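Local coordinates for endo-1,3-beta-glucanase, family GH16 (Zobellia galactanivorans, PDB 5FUI), which probably binds the beta-1,3-glucan laminarin through this C-terminal family 6 carbohydrate-binding module of a marine bacterial laminarinase, at residues Gly33-Tyr38 and Gly94-Thr99; Ile60-Ala65 and Gly71-Asp76. All blocks are in the same frame, centred on the assembly; numbering follows the deposited sequence.

Interaction 1 of 2, residues Gly33-Tyr38 and Gly94-Thr99. With MG (magnesium ion), chain E; APY (2-aminomethyl-pyridine), chain D.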
loop_
_atom_site.group_PDB
_atom_site.type_symbol
_atom_site.label_atom_id
_atom_site.label_comp_id
_atom_site.label_asym_id
_atom_site.label_seq_id
_atom_site.Cartn_x
_atom_site.Cartn_y
_atom_site.Cartn_z
ATOM N N GLY A 33 15.683 -3.494 4.268
ATOM C CA GLY A 33 14.799 -2.695 5.105
ATOM C C GLY A 33 13.766 -3.580 5.832
ATOM O O GLY A 33 14.024 -4.708 6.253
ATOM N N GLU A 34 12.569 -3.030 5.920
ATOM C CA GLU A 34 11.454 -3.663 6.649
ATOM C C GLU A 34 10.285 -3.815 5.689
ATOM O O GLU A 34 10.185 -3.096 4.664
ATOM C CB GLU A 34 11.026 -2.881 7.985
ATOM C CG GLU A 34 12.100 -2.927 9.031
ATOM C CD GLU A 34 11.727 -1.933 10.142
ATOM O OE1 GLU A 34 11.713 -0.691 9.871
ATOM O OE2 GLU A 34 11.387 -2.397 11.233
ATOM N N ASN A 35 9.373 -4.686 6.061
ATOM C CA ASN A 35 8.033 -4.700 5.492
ATOM C C ASN A 35 7.042 -4.705 6.587
ATOM O O ASN A 35 7.346 -4.961 7.720
ATOM C CB ASN A 35 7.824 -5.918 4.540
ATOM C CG ASN A 35 7.896 -7.264 5.216
ATOM O OD1 ASN A 35 8.941 -7.888 5.262
ATOM N ND2 ASN A 35 6.790 -7.750 5.714
ATOM N N VAL A 36 5.828 -4.331 6.239
ATOM C CA VAL A 36 4.637 -4.474 7.163
ATOM C C VAL A 36 4.139 -5.896 7.007
ATOM O O VAL A 36 3.878 -6.394 5.850
ATOM C CB VAL A 36 3.554 -3.426 6.811
ATOM C CG1 VAL A 36 2.471 -3.457 7.846
ATOM C CG2 VAL A 36 4.215 -2.069 6.869
ATOM N N GLY A 37 3.959 -6.570 8.165
ATOM C CA GLY A 37 3.371 -7.892 8.209
ATOM C C GLY A 37 2.315 -7.997 9.324
ATOM O O GLY A 37 1.981 -6.986 9.955
ATOM N N TYR A 38 1.851 -9.235 9.515
ATOM C CA TYR A 38 0.840 -9.540 10.535
ATOM C C TYR A 38 -0.370 -8.585 10.350
ATOM O O TYR A 38 -0.953 -8.016 11.287
ATOM C CB TYR A 38 1.415 -9.421 11.969
ATOM C CG TYR A 38 2.586 -10.364 12.138
ATOM C CD1 TYR A 38 2.345 -11.749 12.310
ATOM C CD2 TYR A 38 3.889 -9.929 11.892
ATOM C CE1 TYR A 38 3.414 -12.673 12.354
ATOM C CE2 TYR A 38 4.988 -10.802 12.007
ATOM C CZ TYR A 38 4.734 -12.188 12.166
ATOM O OH TYR A 38 5.855 -13.045 12.224
ATOM N N GLY A 94 4.669 -17.463 -0.496
ATOM C CA GLY A 94 5.589 -17.355 0.636
ATOM C C GLY A 94 5.473 -15.939 1.156
ATOM O O GLY A 94 5.079 -14.988 0.412
ATOM N N TRP A 95 5.789 -15.785 2.442
ATOM C CA TRP A 95 5.684 -14.492 3.130
ATOM C C TRP A 95 6.711 -13.465 2.665
ATOM O O TRP A 95 6.570 -12.257 2.892
ATOM C CB TRP A 95 5.727 -14.720 4.634
ATOM C CG TRP A 95 4.536 -15.531 5.085
ATOM C CD1 TRP A 95 4.523 -16.802 5.609
ATOM C CD2 TRP A 95 3.146 -15.100 4.990
ATOM N NE1 TRP A 95 3.203 -17.200 5.842
ATOM C CE2 TRP A 95 2.329 -16.200 5.476
ATOM C CE3 TRP A 95 2.503 -13.906 4.580
ATOM C CZ2 TRP A 95 0.939 -16.095 5.579
ATOM C CZ3 TRP A 95 1.124 -13.827 4.632
ATOM C CH2 TRP A 95 0.352 -14.904 5.151
ATOM N N GLN A 96 7.780 -13.953 2.028
ATOM C CA GLN A 96 8.812 -13.100 1.436
ATOM C C GLN A 96 9.001 -13.420 -0.021
ATOM O O GLN A 96 10.057 -13.279 -0.536
ATOM C CB GLN A 96 10.156 -13.130 2.234
ATOM C CG GLN A 96 10.056 -12.759 3.712
ATOM C CD GLN A 96 9.891 -11.271 3.951
ATOM O OE1 GLN A 96 9.222 -10.891 4.943
ATOM N NE2 GLN A 96 10.511 -10.466 3.183
ATOM N N ASN A 97 7.940 -13.870 -0.656
ATOM C CA ASN A 97 7.918 -14.010 -2.109
ATOM C C ASN A 97 7.214 -12.767 -2.654
ATOM O O ASN A 97 6.011 -12.671 -2.534
ATOM C CB ASN A 97 7.167 -15.271 -2.571
ATOM C CG ASN A 97 7.914 -16.541 -2.269
ATOM O OD1 ASN A 97 7.398 -17.611 -2.554
ATOM N ND2 ASN A 97 9.040 -16.451 -1.750
ATOM N N TRP A 98 7.962 -11.814 -3.173
ATOM C CA TRP A 98 7.353 -10.490 -3.467
ATOM C C TRP A 98 6.968 -10.367 -4.900
ATOM O O TRP A 98 7.591 -10.969 -5.802
ATOM C CB TRP A 98 8.419 -9.408 -3.140
ATOM C CG TRP A 98 8.721 -9.430 -1.691
ATOM C CD1 TRP A 98 9.791 -10.087 -1.045
ATOM C CD2 TRP A 98 7.903 -8.809 -0.668
ATOM N NE1 TRP A 98 9.655 -9.933 0.332
ATOM C CE2 TRP A 98 8.525 -9.175 0.618
ATOM C CE3 TRP A 98 6.771 -7.997 -0.672
ATOM C CZ2 TRP A 98 7.986 -8.755 1.846
ATOM C CZ3 TRP A 98 6.203 -7.654 0.589
ATOM C CH2 TRP A 98 6.830 -7.973 1.817
ATOM N N THR A 99 5.916 -9.554 -5.141
ATOM C CA THR A 99 5.449 -9.249 -6.482
ATOM C C THR A 99 4.891 -7.826 -6.486
ATOM O O THR A 99 4.583 -7.289 -5.401
ATOM C CB THR A 99 4.380 -10.318 -6.943
ATOM O OG1 THR A 99 4.276 -10.182 -8.371
ATOM C CG2 THR A 99 3.005 -10.051 -6.251
HETATM MG MG MG E . 9.913 -1.546 3.040
HETATM N N APY D . -0.150 -16.285 9.980
HETATM C CM APY D . 0.599 -14.999 10.135
HETATM C C2 APY D . -0.306 -13.774 9.987
HETATM C C3 APY D . -0.826 -13.140 11.177
HETATM C C4 APY D . -1.653 -11.991 11.060
HETATM C C5 APY D . -1.911 -11.615 9.685
HETATM C C6 APY D . -1.442 -12.244 8.552
HETATM N N1 APY D . -0.619 -13.318 8.694
HETATM O O HOH W 1 12.199 -1.075 3.207
#
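A small, partly buried side-chain packing contact joins N35 of the short strand 34-37 to Q96, at a chain corner, and to W98 just beyond it. N35 reaches the indole of W98 at the far end of the six-membered ring: N35 CB lies 3.6 Å from W98 CH2. The amide plane of N35 is turned 63° from the indole, with N35 ND2 at the edge of the ring and in its plane. CG of N35 sits between the backbone N and the carbonyl carbon (chi1 64°), which brings CB and the amide carbon against W98 CH2 and CZ2. Its ND2 is held by E27 and makes a weak bond, 3.2 Å, to V36 O. Q96 approaches N35 from the opposite direction, and W98 NE1 makes a weak hydrogen bond to S30. One residue before N35, the backbone oxygen E34 O binds the magnesium ion at 2.3 Å, which is also bound by a water and by E14, E16 and N126. Y38 CD1 comes 3.6 Å from C3 of an aminomethylpyridine, and W95 flanks the same molecule. Strand 34-37 thus runs from the metal site of this CBM6 beta-sandwich to a pocket among its loops, a position consistent with the loop site at which many family 6 modules bind sugars.

Interaction 2 of 2, residues Ile60-Ala65 and Gly71-Asp76. With APY (2-aminomethyl-pyridine), chain C.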
loop_
_atom_site.group_PDB
_atom_site.type_symbol
_atom_site.label_atom_id
_atom_site.label_comp_id
_atom_site.label_asym_id
_atom_site.label_seq_id
_atom_site.Cartn_x
_atom_site.Cartn_y
_atom_site.Cartn_z
ATOM N N ILE A 60 0.026 3.532 -9.477
ATOM C CA ILE A 60 0.451 3.310 -8.091
ATOM C C ILE A 60 0.713 1.786 -7.967
ATOM O O ILE A 60 -0.151 0.945 -8.213
ATOM C CB ILE A 60 -0.563 3.752 -7.035
ATOM C CG1 ILE A 60 -1.046 5.243 -7.325
ATOM C CG2 ILE A 60 0.115 3.592 -5.665
ATOM C CD1 ILE A 60 -1.964 5.761 -6.198
ATOM N N GLU A 61 1.979 1.500 -7.644
ATOM C CA GLU A 61 2.500 0.107 -7.518
ATOM C C GLU A 61 2.651 -0.246 -6.076
ATOM O O GLU A 61 3.015 0.623 -5.270
ATOM C CB GLU A 61 3.887 -0.027 -8.151
ATOM C CG GLU A 61 3.903 0.047 -9.699
ATOM C CD GLU A 61 5.326 0.182 -10.131
ATOM O OE1 GLU A 61 5.855 1.316 -10.053
ATOM O OE2 GLU A 61 5.969 -0.862 -10.521
ATOM N N TYR A 62 2.387 -1.509 -5.754
ATOM C CA TYR A 62 2.453 -2.028 -4.396
ATOM C C TYR A 62 3.266 -3.298 -4.399
ATOM O O TYR A 62 2.935 -4.262 -5.117
ATOM C CB TYR A 62 1.023 -2.340 -3.804
ATOM C CG TYR A 62 0.106 -1.137 -3.846
ATOM C CD1 TYR A 62 -0.637 -0.816 -4.945
ATOM C CD2 TYR A 62 0.042 -0.279 -2.719
ATOM C CE1 TYR A 62 -1.473 0.313 -4.928
ATOM C CE2 TYR A 62 -0.785 0.860 -2.693
ATOM C CZ TYR A 62 -1.502 1.135 -3.795
ATOM O OH TYR A 62 -2.339 2.219 -3.765
ATOM N N ARG A 63 4.357 -3.296 -3.628
ATOM C CA ARG A 63 5.264 -4.460 -3.523
ATOM C C ARG A 63 4.794 -5.307 -2.393
ATOM O O ARG A 63 4.893 -4.942 -1.213
ATOM C CB ARG A 63 6.700 -3.989 -3.382
ATOM C CG ARG A 63 7.805 -5.080 -3.417
ATOM C CD ARG A 63 7.818 -5.649 -4.851
ATOM N NE ARG A 63 8.957 -6.577 -5.005
ATOM C CZ ARG A 63 9.156 -7.303 -6.110
ATOM N NH1 ARG A 63 8.303 -7.229 -7.163
ATOM N NH2 ARG A 63 10.203 -8.158 -6.169
ATOM N N VAL A 64 4.173 -6.435 -2.755
ATOM C CA VAL A 64 3.347 -7.256 -1.800
ATOM C C VAL A 64 3.749 -8.736 -1.819
ATOM O O VAL A 64 4.345 -9.206 -2.791
ATOM C CB VAL A 64 1.821 -7.133 -2.096
ATOM C CG1 VAL A 64 1.379 -5.673 -1.806
ATOM C CG2 VAL A 64 1.457 -7.548 -3.522
ATOM N N ALA A 65 3.394 -9.476 -0.763
ATOM C CA ALA A 65 3.584 -10.917 -0.730
ATOM C C ALA A 65 2.464 -11.553 0.033
ATOM O O ALA A 65 1.868 -10.912 0.953
ATOM C CB ALA A 65 4.889 -11.186 0.044
ATOM N N GLY A 71 -5.921 -11.971 0.262
ATOM C CA GLY A 71 -5.521 -10.660 0.838
ATOM C C GLY A 71 -6.073 -9.541 -0.035
ATOM O O GLY A 71 -6.047 -9.641 -1.282
ATOM N N ARG A 72 -6.539 -8.464 0.559
ATOM C CA ARG A 72 -7.209 -7.426 -0.244
ATOM C C ARG A 72 -7.136 -6.165 0.553
ATOM O O ARG A 72 -7.325 -6.179 1.786
ATOM C CB ARG A 72 -8.699 -7.818 -0.489
ATOM C CG ARG A 72 -9.323 -6.900 -1.518
ATOM C CD ARG A 72 -10.829 -7.305 -1.613
ATOM N NE ARG A 72 -11.413 -6.487 -2.670
ATOM C CZ ARG A 72 -11.598 -6.864 -3.908
ATOM N NH1 ARG A 72 -11.330 -8.103 -4.284
ATOM N NH2 ARG A 72 -12.107 -6.008 -4.765
ATOM N N PHE A 73 -6.858 -5.055 -0.117
ATOM C CA PHE A 73 -6.827 -3.771 0.595
ATOM C C PHE A 73 -7.325 -2.655 -0.303
ATOM O O PHE A 73 -7.374 -2.806 -1.542
ATOM C CB PHE A 73 -5.426 -3.450 1.173
ATOM C CG PHE A 73 -4.333 -3.335 0.139
ATOM C CD1 PHE A 73 -3.556 -4.512 -0.212
ATOM C CD2 PHE A 73 -4.016 -2.086 -0.426
ATOM C CE1 PHE A 73 -2.518 -4.341 -1.097
ATOM C CE2 PHE A 73 -2.971 -1.956 -1.324
ATOM C CZ PHE A 73 -2.192 -3.070 -1.638
ATOM N N SER A 74 -7.762 -1.570 0.341
ATOM C CA SER A 74 -8.193 -0.345 -0.416
ATOM C C SER A 74 -7.190 0.756 -0.165
ATOM O O SER A 74 -6.507 0.780 0.859
ATOM C CB SER A 74 -9.588 0.129 0.037
ATOM O OG SER A 74 -9.538 0.473 1.452
ATOM N N SER A 75 -7.068 1.620 -1.159
ATOM C CA SER A 75 -6.250 2.850 -1.015
ATOM C C SER A 75 -7.190 4.078 -1.114
ATOM O O SER A 75 -8.204 4.062 -1.830
ATOM C CB SER A 75 -5.142 2.964 -2.051
ATOM O OG SER A 75 -5.719 2.830 -3.331
ATOM N N ASP A 76 -6.841 5.123 -0.331
ATOM C CA ASP A 76 -7.683 6.321 -0.298
ATOM C C ASP A 76 -6.897 7.548 0.056
ATOM O O ASP A 76 -5.764 7.432 0.566
ATOM C CB ASP A 76 -8.826 6.125 0.723
ATOM C CG ASP A 76 -8.365 6.235 2.129
ATOM O OD1 ASP A 76 -8.213 7.339 2.640
ATOM O OD2 ASP A 76 -8.036 5.194 2.776
HETATM N N APY C . -7.705 5.732 5.369
HETATM C CM APY C . -6.930 4.622 5.888
HETATM C C2 APY C . -7.254 5.019 7.318
HETATM C C3 APY C . -8.276 4.368 7.967
HETATM C C4 APY C . -8.674 4.754 9.269
HETATM C C5 APY C . -8.072 5.883 9.852
HETATM C C6 APY C . -7.050 6.546 9.190
HETATM N N1 APY C . -6.700 6.132 7.920
#
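Y62 and F73 meet as a T-shaped pair between the two sheets, the edge of F73 directed at the face of Y62. The ring centroids are 5.1 Å apart and the planes stand at 73°. F73 CE2 lies over the tyrosine face, displaced toward its rim, 3.7 Å from Y62 CD2, while F73 CZ reaches Y62 CG at the root of the ring. In F73, CG is placed between the backbone N and the carbonyl carbon (chi1 61°), and this sends the phenyl edge across the interior to strand 60-65. V64 touches the other side of that edge: its CG1 is 4.2 Å from F73 CE1. L87 touches both aromatic side chains, and W123 stacks on F73.

The phenol end of Y62 extends past F73 to S75, whose CB lies 3.4 Å from Y62 OH. Q103 settles both hydroxyls, its OE1 hydrogen-bonding Y62 OH and S75 OG, so these buried polar atoms share one acceptor. With an alanine in place of Y62, the F73 edge would probably lose the face it abuts and Q103 one of its hydroxyl partners, opening a gap between the sheets.

Next along the chain, D76 takes no part in this packing and holds the amino group of an aminomethylpyridine, D76 OD2 accepting from its N at 2.7 Å and OD1 more weakly; OD1 also accepts from the backbone N of G80. W44, G115 and Y117 complete that pocket. The strand axes approach to 11.1 Å and run roughly antiparallel, at 143°. Facing strands at this spacing, joined through interlocked aromatic and aliphatic side chains, are the hydrophobic core of a beta-sandwich, here the CBM6 fold, with a ligand pocket on the outer surface of one sheet.

The two contacts lie with centres about 12 Å apart, and both segments of interaction 2 fall within the 55 residues that separate the segments of interaction 1. They meet in the four-stranded sheet, where strands 97-107 and 56-66 are antiparallel neighbours: T99 O probably accepts a hydrogen bond from V64 N at 2.8 Å, and the W98 indole packs against the backbone of V64. From this shared sheet, interaction 2 crosses the interior to the five-stranded sheet, whereas interaction 1 reaches the small hairpin of 25-28 and 34-37 near the magnesium ion. Each adjoins a different aminomethylpyridine pocket, consistent with a module that binds laminarin multivalently, though neither pocket holds a sugar here.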